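Local coordinates for transcriptional activator of comK gene (Bacillus halodurans, PDB 2HQB), which probably promotes expression of the comK competence gene and, as a BMP-family lipoprotein with a substrate-binding-protein fold, may bind a small ligand, at residues Q50-R55 / A75-T80; E58-G63 / N83-V88; V64-G69 / K239-G244; D231-L236 / L251-Q256. All blocks are in the same frame, centred on the assembly; numbering follows the deposited sequence.

Contact 1: residues Q50-R55 / A75-T80; sequences QKAHRR and AEYFST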
loop_
_atom_site.group_PDB
_atom_site.type_symbol
_atom_site.label_atom_id
_atom_site.label_comp_id
_atom_site.label_asym_id
_atom_site.label_seq_id
_atom_site.Cartn_x
_atom_site.Cartn_y
_atom_site.Cartn_z
ATOM N N GLN A 50 -24.740 -5.048 -7.517
ATOM C CA GLN A 50 -26.059 -5.147 -6.894
ATOM C C GLN A 50 -26.066 -4.642 -5.460
ATOM O O GLN A 50 -26.744 -3.660 -5.143
ATOM C CB GLN A 50 -26.555 -6.603 -6.920
ATOM C CG GLN A 50 -27.869 -6.849 -6.113
ATOM C CD GLN A 50 -28.012 -8.284 -5.531
ATOM O OE1 GLN A 50 -27.210 -8.725 -4.673
ATOM N NE2 GLN A 50 -29.041 -9.008 -5.996
ATOM N N LYS A 51 -25.308 -5.321 -4.601
ATOM C CA LYS A 51 -25.235 -4.969 -3.191
ATOM C C LYS A 51 -24.703 -3.563 -3.037
ATOM O O LYS A 51 -25.237 -2.770 -2.264
ATOM C CB LYS A 51 -24.311 -5.922 -2.426
ATOM C CG LYS A 51 -24.771 -7.365 -2.337
ATOM C CD LYS A 51 -23.601 -8.304 -2.004
ATOM C CE LYS A 51 -23.971 -9.773 -2.192
ATOM N NZ LYS A 51 -22.752 -10.624 -2.310
ATOM N N ALA A 52 -23.638 -3.259 -3.771
ATOM C CA ALA A 52 -23.021 -1.956 -3.681
ATOM C C ALA A 52 -24.072 -0.889 -3.933
ATOM O O ALA A 52 -24.160 0.073 -3.178
ATOM C CB ALA A 52 -21.861 -1.850 -4.677
ATOM N N HIS A 53 -24.882 -1.063 -4.972
ATOM C CA HIS A 53 -25.919 -0.067 -5.265
ATOM C C HIS A 53 -26.969 0.063 -4.171
ATOM O O HIS A 53 -27.345 1.182 -3.823
ATOM C CB HIS A 53 -26.626 -0.345 -6.595
ATOM C CG HIS A 53 -25.785 -0.038 -7.789
ATOM N ND1 HIS A 53 -24.613 0.685 -7.703
ATOM C CD2 HIS A 53 -25.911 -0.400 -9.086
ATOM C CE1 HIS A 53 -24.048 0.746 -8.895
ATOM N NE2 HIS A 53 -24.815 0.096 -9.750
ATOM N N ARG A 54 -27.443 -1.069 -3.652
ATOM C CA ARG A 54 -28.425 -1.060 -2.581
ATOM C C ARG A 54 -27.851 -0.353 -1.349
ATOM O O ARG A 54 -28.491 0.544 -0.789
ATOM C CB ARG A 54 -28.810 -2.477 -2.148
ATOM C CG ARG A 54 -29.387 -3.406 -3.200
ATOM C CD ARG A 54 -29.478 -4.819 -2.591
ATOM N NE ARG A 54 -29.547 -5.892 -3.582
ATOM C CZ ARG A 54 -30.587 -6.109 -4.379
ATOM N NH1 ARG A 54 -31.666 -5.331 -4.312
ATOM N NH2 ARG A 54 -30.552 -7.110 -5.248
ATOM N N ARG A 55 -26.651 -0.754 -0.920
ATOM C CA ARG A 55 -26.047 -0.168 0.273
ATOM C C ARG A 55 -25.724 1.303 0.108
ATOM O O ARG A 55 -25.432 1.989 1.077
ATOM C CB ARG A 55 -24.787 -0.931 0.683
ATOM C CG ARG A 55 -25.002 -2.403 0.975
ATOM C CD ARG A 55 -25.823 -2.678 2.243
ATOM N NE ARG A 55 -26.277 -4.079 2.319
ATOM C CZ ARG A 55 -27.444 -4.527 1.840
ATOM N NH1 ARG A 55 -28.278 -3.669 1.261
ATOM N NH2 ARG A 55 -27.767 -5.831 1.905
ATOM N N ALA A 75 -14.812 1.448 -8.002
ATOM C CA ALA A 75 -14.756 2.547 -8.927
ATOM C C ALA A 75 -15.799 2.280 -9.996
ATOM O O ALA A 75 -16.596 3.147 -10.341
ATOM C CB ALA A 75 -13.385 2.655 -9.502
ATOM N N GLU A 76 -15.831 1.067 -10.504
ATOM C CA GLU A 76 -16.831 0.731 -11.514
ATOM C C GLU A 76 -18.238 0.802 -10.904
ATOM O O GLU A 76 -19.177 1.264 -11.555
ATOM C CB GLU A 76 -16.582 -0.680 -12.067
ATOM C CG GLU A 76 -17.732 -1.244 -12.887
ATOM C CD GLU A 76 -18.115 -0.325 -14.037
ATOM O OE1 GLU A 76 -17.278 0.530 -14.426
ATOM O OE2 GLU A 76 -19.247 -0.470 -14.558
ATOM N N TYR A 77 -18.370 0.323 -9.666
ATOM C CA TYR A 77 -19.640 0.339 -8.947
ATOM C C TYR A 77 -20.144 1.783 -8.820
ATOM O O TYR A 77 -21.321 2.059 -9.041
ATOM C CB TYR A 77 -19.472 -0.200 -7.532
ATOM C CG TYR A 77 -19.125 -1.662 -7.368
ATOM C CD1 TYR A 77 -18.571 -2.114 -6.178
ATOM C CD2 TYR A 77 -19.385 -2.598 -8.358
ATOM C CE1 TYR A 77 -18.292 -3.441 -5.976
ATOM C CE2 TYR A 77 -19.099 -3.953 -8.152
ATOM C CZ TYR A 77 -18.555 -4.357 -6.959
ATOM O OH TYR A 77 -18.283 -5.674 -6.711
ATOM N N PHE A 78 -19.247 2.691 -8.443
ATOM C CA PHE A 78 -19.596 4.091 -8.266
ATOM C C PHE A 78 -19.869 4.774 -9.591
ATOM O O PHE A 78 -20.647 5.730 -9.664
ATOM C CB PHE A 78 -18.463 4.846 -7.566
ATOM C CG PHE A 78 -18.244 4.442 -6.152
ATOM C CD1 PHE A 78 -17.062 4.742 -5.518
ATOM C CD2 PHE A 78 -19.216 3.765 -5.452
ATOM C CE1 PHE A 78 -16.844 4.374 -4.199
ATOM C CE2 PHE A 78 -19.015 3.390 -4.144
ATOM C CZ PHE A 78 -17.828 3.694 -3.513
ATOM N N SER A 79 -19.225 4.295 -10.642
ATOM C CA SER A 79 -19.404 4.930 -11.933
ATOM C C SER A 79 -20.775 4.714 -12.533
ATOM O O SER A 79 -21.286 5.559 -13.272
ATOM C CB SER A 79 -18.343 4.440 -12.901
ATOM O OG SER A 79 -17.076 4.919 -12.496
ATOM N N THR A 80 -21.375 3.580 -12.214
ATOM C CA THR A 80 -22.681 3.261 -12.749
ATOM C C THR A 80 -23.758 3.840 -11.866
ATOM O O THR A 80 -24.921 3.477 -11.979
ATOM C CB THR A 80 -22.871 1.716 -12.867
ATOM O OG1 THR A 80 -22.396 1.061 -11.677
ATOM C CG2 THR A 80 -22.120 1.195 -14.081
#
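Ala52 and His53 of helix 49-61 meet Tyr77 and Thr80 at the end of helix 73-79. Strand 66-69 joins the two helices, and both pack beside the parallel sheet of one α/β domain of this periplasmic-binding-protein fold. Ala52 comes first along the helix. Its CA lies 6.7 Å from the CA of Tyr77, and its methyl points at the second helix. Ala52 CB sits 4.1 Å from the centroid of the Tyr77 ring, an off-centre CH-pi contact leaning toward CD1. Phe74 meets the same ring edge-to-face. His53 follows, with CG anti to its carbonyl carbon (chi1 -73°), which carries the imidazole out toward the second helix. The ring presents its CE1-NE2 edge, and both Tyr77 O and Thr80 OG1 lie near its plane. The His53 and Thr80 side chains cross at about a right angle. Thr80 is the first residue to leave helical geometry, and its CB turns back toward helix 49-61. The hydroxyl of Thr80 hydrogen-bonds to the Glu49 carboxylate, just before the first segment. This ties the end of one helix to the start of the other. His53 NE2 stands 3.2 Å from Thr80 OG1.

Contact 2: residues E58-G63 / N83-V88; sequences ELVDGG and NQYPDV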
loop_
_atom_site.group_PDB
_atom_site.type_symbol
_atom_site.label_atom_id
_atom_site.label_comp_id
_atom_site.label_asym_id
_atom_site.label_seq_id
_atom_site.Cartn_x
_atom_site.Cartn_y
_atom_site.Cartn_z
ATOM N N GLU A 58 -29.199 3.062 1.061
ATOM C CA GLU A 58 -29.344 3.177 2.498
ATOM C C GLU A 58 -28.414 4.282 3.017
ATOM O O GLU A 58 -28.832 5.198 3.713
ATOM C CB GLU A 58 -28.986 1.867 3.161
ATOM C CG GLU A 58 -29.506 0.644 2.424
ATOM C CD GLU A 58 -29.162 -0.681 3.124
ATOM O OE1 GLU A 58 -27.968 -0.954 3.407
ATOM O OE2 GLU A 58 -30.100 -1.462 3.388
ATOM N N LEU A 59 -27.147 4.217 2.649
ATOM C CA LEU A 59 -26.192 5.195 3.131
ATOM C C LEU A 59 -26.584 6.643 2.918
ATOM O O LEU A 59 -26.493 7.461 3.842
ATOM C CB LEU A 59 -24.836 4.934 2.495
ATOM C CG LEU A 59 -24.017 3.814 3.111
ATOM C CD1 LEU A 59 -22.749 3.661 2.299
ATOM C CD2 LEU A 59 -23.684 4.151 4.540
ATOM N N VAL A 60 -27.006 6.965 1.698
ATOM C CA VAL A 60 -27.399 8.340 1.402
ATOM C C VAL A 60 -28.766 8.641 1.991
ATOM O O VAL A 60 -29.096 9.800 2.252
ATOM C CB VAL A 60 -27.423 8.632 -0.088
ATOM C CG1 VAL A 60 -27.488 10.118 -0.275
ATOM C CG2 VAL A 60 -26.155 8.105 -0.748
ATOM N N ASP A 61 -29.554 7.588 2.195
ATOM C CA ASP A 61 -30.861 7.717 2.811
ATOM C C ASP A 61 -30.602 8.130 4.245
ATOM O O ASP A 61 -31.245 9.037 4.755
ATOM C CB ASP A 61 -31.589 6.378 2.815
ATOM C CG ASP A 61 -32.556 6.245 1.667
ATOM O OD1 ASP A 61 -32.525 7.146 0.780
ATOM O OD2 ASP A 61 -33.333 5.248 1.653
ATOM N N GLY A 62 -29.650 7.443 4.880
ATOM C CA GLY A 62 -29.281 7.715 6.260
ATOM C C GLY A 62 -28.615 9.075 6.370
ATOM O O GLY A 62 -28.461 9.642 7.459
ATOM N N GLY A 63 -28.191 9.605 5.230
ATOM C CA GLY A 63 -27.578 10.901 5.258
ATOM C C GLY A 63 -26.083 10.912 5.154
ATOM O O GLY A 63 -25.432 11.738 5.787
ATOM N N ASN A 83 -24.051 9.480 -10.981
ATOM C CA ASN A 83 -24.805 10.554 -11.618
ATOM C C ASN A 83 -26.202 10.725 -11.086
ATOM O O ASN A 83 -26.849 11.713 -11.396
ATOM C CB ASN A 83 -24.859 10.377 -13.136
ATOM C CG ASN A 83 -23.678 11.000 -13.818
ATOM O OD1 ASN A 83 -23.249 12.097 -13.450
ATOM N ND2 ASN A 83 -23.141 10.316 -14.825
ATOM N N GLN A 84 -26.684 9.764 -10.313
ATOM C CA GLN A 84 -28.011 9.893 -9.737
ATOM C C GLN A 84 -27.904 10.356 -8.298
ATOM O O GLN A 84 -28.898 10.437 -7.590
ATOM C CB GLN A 84 -28.756 8.579 -9.795
ATOM C CG GLN A 84 -27.948 7.414 -9.393
ATOM C CD GLN A 84 -28.698 6.130 -9.625
ATOM O OE1 GLN A 84 -29.635 5.796 -8.893
ATOM N NE2 GLN A 84 -28.303 5.404 -10.661
ATOM N N TYR A 85 -26.682 10.665 -7.882
ATOM C CA TYR A 85 -26.421 11.128 -6.544
ATOM C C TYR A 85 -25.482 12.304 -6.656
ATOM O O TYR A 85 -24.365 12.290 -6.146
ATOM C CB TYR A 85 -25.786 10.026 -5.742
ATOM C CG TYR A 85 -26.713 8.883 -5.459
ATOM C CD1 TYR A 85 -26.637 7.705 -6.199
ATOM C CD2 TYR A 85 -27.625 8.944 -4.408
ATOM C CE1 TYR A 85 -27.434 6.611 -5.897
ATOM C CE2 TYR A 85 -28.436 7.855 -4.100
ATOM C CZ TYR A 85 -28.330 6.686 -4.850
ATOM O OH TYR A 85 -29.094 5.581 -4.550
ATOM N N PRO A 86 -25.936 13.362 -7.319
ATOM C CA PRO A 86 -25.061 14.530 -7.475
ATOM C C PRO A 86 -24.647 15.164 -6.158
ATOM O O PRO A 86 -23.561 15.726 -6.032
ATOM C CB PRO A 86 -25.888 15.451 -8.375
ATOM C CG PRO A 86 -27.321 15.100 -7.958
ATOM C CD PRO A 86 -27.296 13.609 -7.839
ATOM N N ASP A 87 -25.523 15.044 -5.174
ATOM C CA ASP A 87 -25.313 15.620 -3.847
ATOM C C ASP A 87 -24.360 14.799 -2.963
ATOM O O ASP A 87 -24.109 15.165 -1.803
ATOM C CB ASP A 87 -26.685 15.768 -3.160
ATOM C CG ASP A 87 -27.521 14.451 -3.181
ATOM O OD1 ASP A 87 -27.494 13.704 -4.198
ATOM O OD2 ASP A 87 -28.228 14.170 -2.179
ATOM N N VAL A 88 -23.822 13.715 -3.535
ATOM C CA VAL A 88 -22.943 12.751 -2.858
ATOM C C VAL A 88 -21.658 12.533 -3.636
ATOM O O VAL A 88 -21.694 12.344 -4.849
ATOM C CB VAL A 88 -23.667 11.415 -2.764
ATOM C CG1 VAL A 88 -22.838 10.380 -2.009
ATOM C CG2 VAL A 88 -25.006 11.649 -2.135
#
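Val60 holds CG1 anti to its backbone N (chi1 -166°), and Val88 is set almost the same way (chi1 -177°). In each valine CG2 is left anti to the carbonyl carbon. These torsions bring the two side chains tip to tip, with Val60 CG1 3.5 Å from Val88 CG2. The second methyl of Val60 serves both partners. Val60 CG2 lies 4.0 Å from Tyr85 CD2, and it stays close to Val88 CG2 as well. The tyrosine ring comes at it obliquely, by its CD2-CE2 side. All of this is apolar packing. It joins the last turn of helix 49-61 to the loop that leads from helix 73-79 into strand 89-93, at the margin of the α/β domain. Each segment also makes a tight turn of its own. The helix closes in a Schellman motif with Gly63 as its C-prime residue, where Val64 N pairs with Leu59 O and Gly63 N makes a weak bond to Val60 O. The positive phi of Gly63 (103°) would jam a CB against the preceding carbonyl oxygen. In the loop, a type I turn runs from Tyr85 to Val88, closed by Val88 N to Tyr85 O at 3.0 Å. Tyr85 also rests on Ile56 and Lys57 of the helix.

Contact 3: residues V64-G69 / K239-G244; sequences VNLIFG and KRFQEG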
loop_
_atom_site.group_PDB
_atom_site.type_symbol
_atom_site.label_atom_id
_atom_site.label_comp_id
_atom_site.label_asym_id
_atom_site.label_seq_id
_atom_site.Cartn_x
_atom_site.Cartn_y
_atom_site.Cartn_z
ATOM N N VAL A 64 -25.518 9.999 4.375
ATOM C CA VAL A 64 -24.078 10.010 4.200
ATOM C C VAL A 64 -23.920 10.865 2.978
ATOM O O VAL A 64 -24.783 10.891 2.117
ATOM C CB VAL A 64 -23.513 8.594 3.946
ATOM C CG1 VAL A 64 -22.137 8.687 3.275
ATOM C CG2 VAL A 64 -23.388 7.857 5.278
ATOM N N ASN A 65 -22.847 11.613 2.898
ATOM C CA ASN A 65 -22.697 12.420 1.710
ATOM C C ASN A 65 -21.330 12.140 1.091
ATOM O O ASN A 65 -21.083 12.567 -0.021
ATOM C CB ASN A 65 -22.894 13.918 2.040
ATOM C CG ASN A 65 -21.720 14.523 2.812
ATOM O OD1 ASN A 65 -21.297 14.011 3.845
ATOM N ND2 ASN A 65 -21.197 15.617 2.304
ATOM N N LEU A 66 -20.446 11.447 1.820
ATOM C CA LEU A 66 -19.119 11.060 1.304
ATOM C C LEU A 66 -18.975 9.525 1.435
ATOM O O LEU A 66 -18.973 8.983 2.543
ATOM C CB LEU A 66 -17.994 11.736 2.076
ATOM C CG LEU A 66 -16.592 11.469 1.507
ATOM C CD1 LEU A 66 -16.477 12.043 0.099
ATOM C CD2 LEU A 66 -15.546 12.107 2.402
ATOM N N ILE A 67 -18.859 8.833 0.307
ATOM C CA ILE A 67 -18.758 7.376 0.313
ATOM C C ILE A 67 -17.445 6.797 -0.237
ATOM O O ILE A 67 -17.073 7.065 -1.380
ATOM C CB ILE A 67 -19.920 6.784 -0.495
ATOM C CG1 ILE A 67 -21.192 6.856 0.332
ATOM C CG2 ILE A 67 -19.624 5.350 -0.910
ATOM C CD1 ILE A 67 -22.403 6.374 -0.427
ATOM N N PHE A 68 -16.745 6.005 0.578
ATOM C CA PHE A 68 -15.497 5.361 0.134
ATOM C C PHE A 68 -15.738 3.908 -0.274
ATOM O O PHE A 68 -16.653 3.243 0.223
ATOM C CB PHE A 68 -14.441 5.360 1.218
ATOM C CG PHE A 68 -13.809 6.689 1.457
ATOM C CD1 PHE A 68 -14.301 7.540 2.430
ATOM C CD2 PHE A 68 -12.655 7.051 0.768
ATOM C CE1 PHE A 68 -13.662 8.710 2.726
ATOM C CE2 PHE A 68 -11.997 8.239 1.053
ATOM C CZ PHE A 68 -12.502 9.066 2.039
ATOM N N GLY A 69 -14.915 3.439 -1.202
ATOM C CA GLY A 69 -15.003 2.069 -1.708
ATOM C C GLY A 69 -13.587 1.533 -1.653
ATOM O O GLY A 69 -12.703 1.995 -2.377
ATOM N N LYS A 239 -10.844 15.310 4.742
ATOM C CA LYS A 239 -10.585 16.632 5.232
ATOM C C LYS A 239 -10.687 17.585 4.056
ATOM O O LYS A 239 -11.208 18.681 4.190
ATOM C CB LYS A 239 -9.185 16.688 5.836
ATOM C CG LYS A 239 -8.856 18.015 6.475
ATOM C CD LYS A 239 -7.498 18.006 7.137
ATOM C CE LYS A 239 -7.300 19.250 8.006
ATOM N NZ LYS A 239 -6.140 19.131 8.956
ATOM N N ARG A 240 -10.190 17.197 2.895
ATOM C CA ARG A 240 -10.307 18.109 1.771
ATOM C C ARG A 240 -11.758 18.181 1.334
ATOM O O ARG A 240 -12.246 19.236 0.947
ATOM C CB ARG A 240 -9.419 17.680 0.604
ATOM C CG ARG A 240 -7.952 17.806 0.943
ATOM C CD ARG A 240 -7.112 17.871 -0.299
ATOM N NE ARG A 240 -6.934 19.246 -0.749
ATOM C CZ ARG A 240 -6.290 19.597 -1.857
ATOM N NH1 ARG A 240 -5.758 18.676 -2.650
ATOM N NH2 ARG A 240 -6.165 20.873 -2.163
ATOM N N PHE A 241 -12.467 17.069 1.418
ATOM C CA PHE A 241 -13.859 17.088 1.011
ATOM C C PHE A 241 -14.675 17.977 1.939
ATOM O O PHE A 241 -15.736 18.491 1.574
ATOM C CB PHE A 241 -14.457 15.699 1.022
ATOM C CG PHE A 241 -15.907 15.684 0.693
ATOM C CD1 PHE A 241 -16.336 15.931 -0.612
ATOM C CD2 PHE A 241 -16.863 15.438 1.698
ATOM C CE1 PHE A 241 -17.717 15.932 -0.926
ATOM C CE2 PHE A 241 -18.251 15.429 1.412
ATOM C CZ PHE A 241 -18.681 15.676 0.092
ATOM N N GLN A 242 -14.189 18.148 3.154
ATOM C CA GLN A 242 -14.898 18.982 4.101
ATOM C C GLN A 242 -14.560 20.444 3.779
ATOM O O GLN A 242 -15.431 21.299 3.766
ATOM C CB GLN A 242 -14.469 18.600 5.527
ATOM C CG GLN A 242 -15.372 19.115 6.642
ATOM C CD GLN A 242 -15.008 18.544 8.001
ATOM O OE1 GLN A 242 -13.811 18.406 8.335
ATOM N NE2 GLN A 242 -16.038 18.225 8.808
ATOM N N GLU A 243 -13.288 20.699 3.492
ATOM C CA GLU A 243 -12.790 22.032 3.162
ATOM C C GLU A 243 -13.130 22.369 1.708
ATOM O O GLU A 243 -12.453 23.191 1.064
ATOM C CB GLU A 243 -11.265 22.083 3.364
ATOM C CG GLU A 243 -10.786 21.671 4.768
ATOM C CD GLU A 243 -9.264 21.738 4.923
ATOM O OE1 GLU A 243 -8.777 21.803 6.075
ATOM O OE2 GLU A 243 -8.551 21.717 3.892
ATOM N N GLY A 244 -14.179 21.728 1.194
ATOM C CA GLY A 244 -14.568 21.955 -0.185
ATOM C C GLY A 244 -13.465 21.770 -1.224
ATOM O O GLY A 244 -13.755 21.757 -2.415
#
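Phe241 reaches across to Leu66 and Asn65, joining the end of helix 230-240 to strand 66-69 in the parallel sheet of the α/β domain. The chief interaction is CH-pi. Leu66 CD1 lies over the centre of one face of the Phe241 ring, 3.7 Å from its centroid and only 12° off the normal. Apolar packing adds to this: Leu66 CD2 comes within 3.7 Å of Phe241 CD2, as the two side chains slide past each other in opposite directions. Phe241 CG is anti to its backbone N (chi1 176°), which extends the ring toward the strand. The ring also meets that of His89. Replacing Phe241 with alanine would probably leave a gap over Leu66 and strip His89 of its ring partner. The third kind of contact is polar group to ring edge. The Asn65 amide approaches at the CE2-CZ rim, its plane turned 47° from the ring. Its oxygen is engaged by the backbone of strand 7-11, where Asn65 OD1 accepts a hydrogen bond from Met7 N.

Contact 4: residues D231-L236 / L251-Q256; sequences DDLYVL and LYYDFQ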
loop_
_atom_site.group_PDB
_atom_site.type_symbol
_atom_site.label_atom_id
_atom_site.label_comp_id
_atom_site.label_asym_id
_atom_site.label_seq_id
_atom_site.Cartn_x
_atom_site.Cartn_y
_atom_site.Cartn_z
ATOM N N ASP A 231 -4.788 4.737 6.323
ATOM C CA ASP A 231 -5.585 5.392 7.353
ATOM C C ASP A 231 -5.417 6.891 7.222
ATOM O O ASP A 231 -6.393 7.653 7.310
ATOM C CB ASP A 231 -5.199 4.897 8.757
ATOM C CG ASP A 231 -3.680 4.861 8.994
ATOM O OD1 ASP A 231 -2.876 5.053 8.050
ATOM O OD2 ASP A 231 -3.298 4.619 10.160
ATOM N N ASP A 232 -4.178 7.305 6.980
ATOM C CA ASP A 232 -3.878 8.716 6.796
ATOM C C ASP A 232 -4.512 9.275 5.538
ATOM O O ASP A 232 -5.122 10.341 5.554
ATOM C CB ASP A 232 -2.387 8.920 6.728
ATOM C CG ASP A 232 -1.765 8.764 8.047
ATOM O OD1 ASP A 232 -2.521 8.398 8.976
ATOM O OD2 ASP A 232 -0.550 8.999 8.163
ATOM N N LEU A 233 -4.355 8.567 4.439
ATOM C CA LEU A 233 -4.958 9.041 3.226
ATOM C C LEU A 233 -6.480 9.206 3.391
ATOM O O LEU A 233 -7.056 10.165 2.869
ATOM C CB LEU A 233 -4.660 8.081 2.079
ATOM C CG LEU A 233 -4.961 8.771 0.762
ATOM C CD1 LEU A 233 -4.049 9.972 0.684
ATOM C CD2 LEU A 233 -4.743 7.835 -0.413
ATOM N N TYR A 234 -7.135 8.284 4.102
ATOM C CA TYR A 234 -8.586 8.388 4.286
ATOM C C TYR A 234 -8.921 9.678 4.975
ATOM O O TYR A 234 -9.741 10.432 4.508
ATOM C CB TYR A 234 -9.161 7.245 5.125
ATOM C CG TYR A 234 -9.665 6.083 4.311
ATOM C CD1 TYR A 234 -8.779 5.216 3.691
ATOM C CD2 TYR A 234 -11.025 5.833 4.179
ATOM C CE1 TYR A 234 -9.231 4.131 2.968
ATOM C CE2 TYR A 234 -11.481 4.746 3.456
ATOM C CZ TYR A 234 -10.571 3.899 2.854
ATOM O OH TYR A 234 -10.980 2.811 2.115
ATOM N N VAL A 235 -8.292 9.915 6.114
ATOM C CA VAL A 235 -8.520 11.127 6.862
ATOM C C VAL A 235 -8.199 12.303 5.933
ATOM O O VAL A 235 -9.038 13.160 5.711
ATOM C CB VAL A 235 -7.645 11.114 8.149
ATOM C CG1 VAL A 235 -7.721 12.437 8.873
ATOM C CG2 VAL A 235 -8.130 9.985 9.067
ATOM N N LEU A 236 -7.007 12.320 5.358
ATOM C CA LEU A 236 -6.615 13.390 4.459
ATOM C C LEU A 236 -7.699 13.751 3.442
ATOM O O LEU A 236 -8.116 14.914 3.334
ATOM C CB LEU A 236 -5.331 13.005 3.718
ATOM C CG LEU A 236 -4.842 13.849 2.539
ATOM C CD1 LEU A 236 -4.711 15.317 2.983
ATOM C CD2 LEU A 236 -3.492 13.347 2.065
ATOM N N LEU A 251 -6.428 10.535 -8.462
ATOM C CA LEU A 251 -5.360 11.200 -7.747
ATOM C C LEU A 251 -4.236 10.231 -7.377
ATOM O O LEU A 251 -4.498 9.096 -7.021
ATOM C CB LEU A 251 -5.934 11.847 -6.492
ATOM C CG LEU A 251 -7.236 12.623 -6.727
ATOM C CD1 LEU A 251 -7.422 13.619 -5.589
ATOM C CD2 LEU A 251 -7.228 13.341 -8.067
ATOM N N TYR A 252 -2.983 10.676 -7.455
ATOM C CA TYR A 252 -1.846 9.812 -7.123
ATOM C C TYR A 252 -1.021 10.314 -5.960
ATOM O O TYR A 252 -0.645 11.477 -5.942
ATOM C CB TYR A 252 -0.954 9.636 -8.340
ATOM C CG TYR A 252 -1.590 8.754 -9.368
ATOM C CD1 TYR A 252 -2.590 9.248 -10.227
ATOM C CD2 TYR A 252 -1.272 7.390 -9.424
ATOM C CE1 TYR A 252 -3.267 8.393 -11.120
ATOM C CE2 TYR A 252 -1.935 6.529 -10.302
ATOM C CZ TYR A 252 -2.937 7.027 -11.148
ATOM O OH TYR A 252 -3.618 6.146 -11.978
ATOM N N TYR A 253 -0.727 9.433 -4.997
ATOM C CA TYR A 253 0.035 9.818 -3.808
ATOM C C TYR A 253 1.352 9.074 -3.651
ATOM O O TYR A 253 1.444 7.894 -3.985
ATOM C CB TYR A 253 -0.844 9.631 -2.583
ATOM C CG TYR A 253 -2.149 10.381 -2.702
ATOM C CD1 TYR A 253 -3.139 9.974 -3.591
ATOM C CD2 TYR A 253 -2.383 11.504 -1.943
ATOM C CE1 TYR A 253 -4.329 10.681 -3.712
ATOM C CE2 TYR A 253 -3.561 12.211 -2.052
ATOM C CZ TYR A 253 -4.529 11.802 -2.933
ATOM O OH TYR A 253 -5.679 12.550 -3.031
ATOM N N ASP A 254 2.369 9.762 -3.137
ATOM C CA ASP A 254 3.702 9.162 -3.001
ATOM C C ASP A 254 4.416 9.774 -1.817
ATOM O O ASP A 254 3.773 10.367 -0.952
ATOM C CB ASP A 254 4.509 9.437 -4.270
ATOM C CG ASP A 254 5.641 8.470 -4.477
ATOM O OD1 ASP A 254 5.973 7.727 -3.535
ATOM O OD2 ASP A 254 6.209 8.467 -5.592
ATOM N N PHE A 255 5.742 9.646 -1.771
ATOM C CA PHE A 255 6.519 10.212 -0.655
ATOM C C PHE A 255 6.323 11.709 -0.456
ATOM O O PHE A 255 6.359 12.203 0.660
ATOM C CB PHE A 255 8.001 9.963 -0.844
ATOM C CG PHE A 255 8.477 8.634 -0.319
ATOM C CD1 PHE A 255 8.642 7.548 -1.176
ATOM C CD2 PHE A 255 8.884 8.503 1.005
ATOM C CE1 PHE A 255 9.223 6.363 -0.727
ATOM C CE2 PHE A 255 9.464 7.315 1.455
ATOM C CZ PHE A 255 9.638 6.248 0.586
ATOM N N GLN A 256 6.118 12.423 -1.554
ATOM C CA GLN A 256 5.924 13.867 -1.510
ATOM C C GLN A 256 4.596 14.261 -0.851
ATOM O O GLN A 256 4.507 15.297 -0.212
ATOM C CB GLN A 256 5.982 14.430 -2.930
ATOM C CG GLN A 256 6.932 13.678 -3.875
ATOM C CD GLN A 256 6.186 12.855 -4.923
ATOM O OE1 GLN A 256 5.202 13.319 -5.492
ATOM N NE2 GLN A 256 6.658 11.639 -5.187
#
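Leu233 and Tyr253 mark the closest approach of the two backbones, with their CA atoms 8.7 Å apart. The segment 231-236 is regular helix, with Leu236 N bonded to Asp232 O at 2.7 Å. The segment 251-256 ends strand 249-253, one of the two outermost strands of the parallel sheet in this α/β domain. Tyr253 bonds through its backbone to His106 of the neighbouring strand 102-107 and to Glu108 just after it. The contact is thus a helix packed against the face of the sheet, next to its edge strand, and it is buried. Side chains make the contact across this separation. Leu233 has CG anti to its backbone N (chi1 -164°), which sends its methyls toward the strand. Leu233 CD1 sits over one face of the Tyr253 ring in a CH-pi contact, 3.8 Å from the centroid. It is offset toward the CD2-CE2 rim, 24° off the normal. One turn along the helix, Leu236 adds a looser touch. Val259 and Leu105 pack against both Leu233 and Tyr253. With serine in place of Tyr253, the Leu233 methyl would probably lose the ring face it rests on, and a gap would open between helix and strand. Just past the strand, Asp254 OD2 is hydrogen-bonded to Tyr284 OH of helix 271-286. On the same side of the ring as Leu233 CD1's offset, Leu236 CD2 comes obliquely to within 4.3 Å of Tyr253 CE2.

In the fold
All four contacts belong to one α/β domain, built round the parallel sheet that holds strands 66-69 and 249-253. Contacts 1 and 2 share helix 49-61, and their centres are 12 Å apart. Contacts 3 and 4 share helix 230-240, with centres 14 Å apart. Strand 66-69 links the two pairs. On one side, Phe78 of contact 1 packs on Ile67 of contact 3, and Val60 of contact 2 touches the same isoleucine. On the other, Phe68 of contact 3 meets Tyr234 of contact 4. The centre of contact 4 lies about 10 Å from the centre of the chain, that of contact 2 about 29 Å. The centres of these two contacts are 25 Å apart and they do not touch.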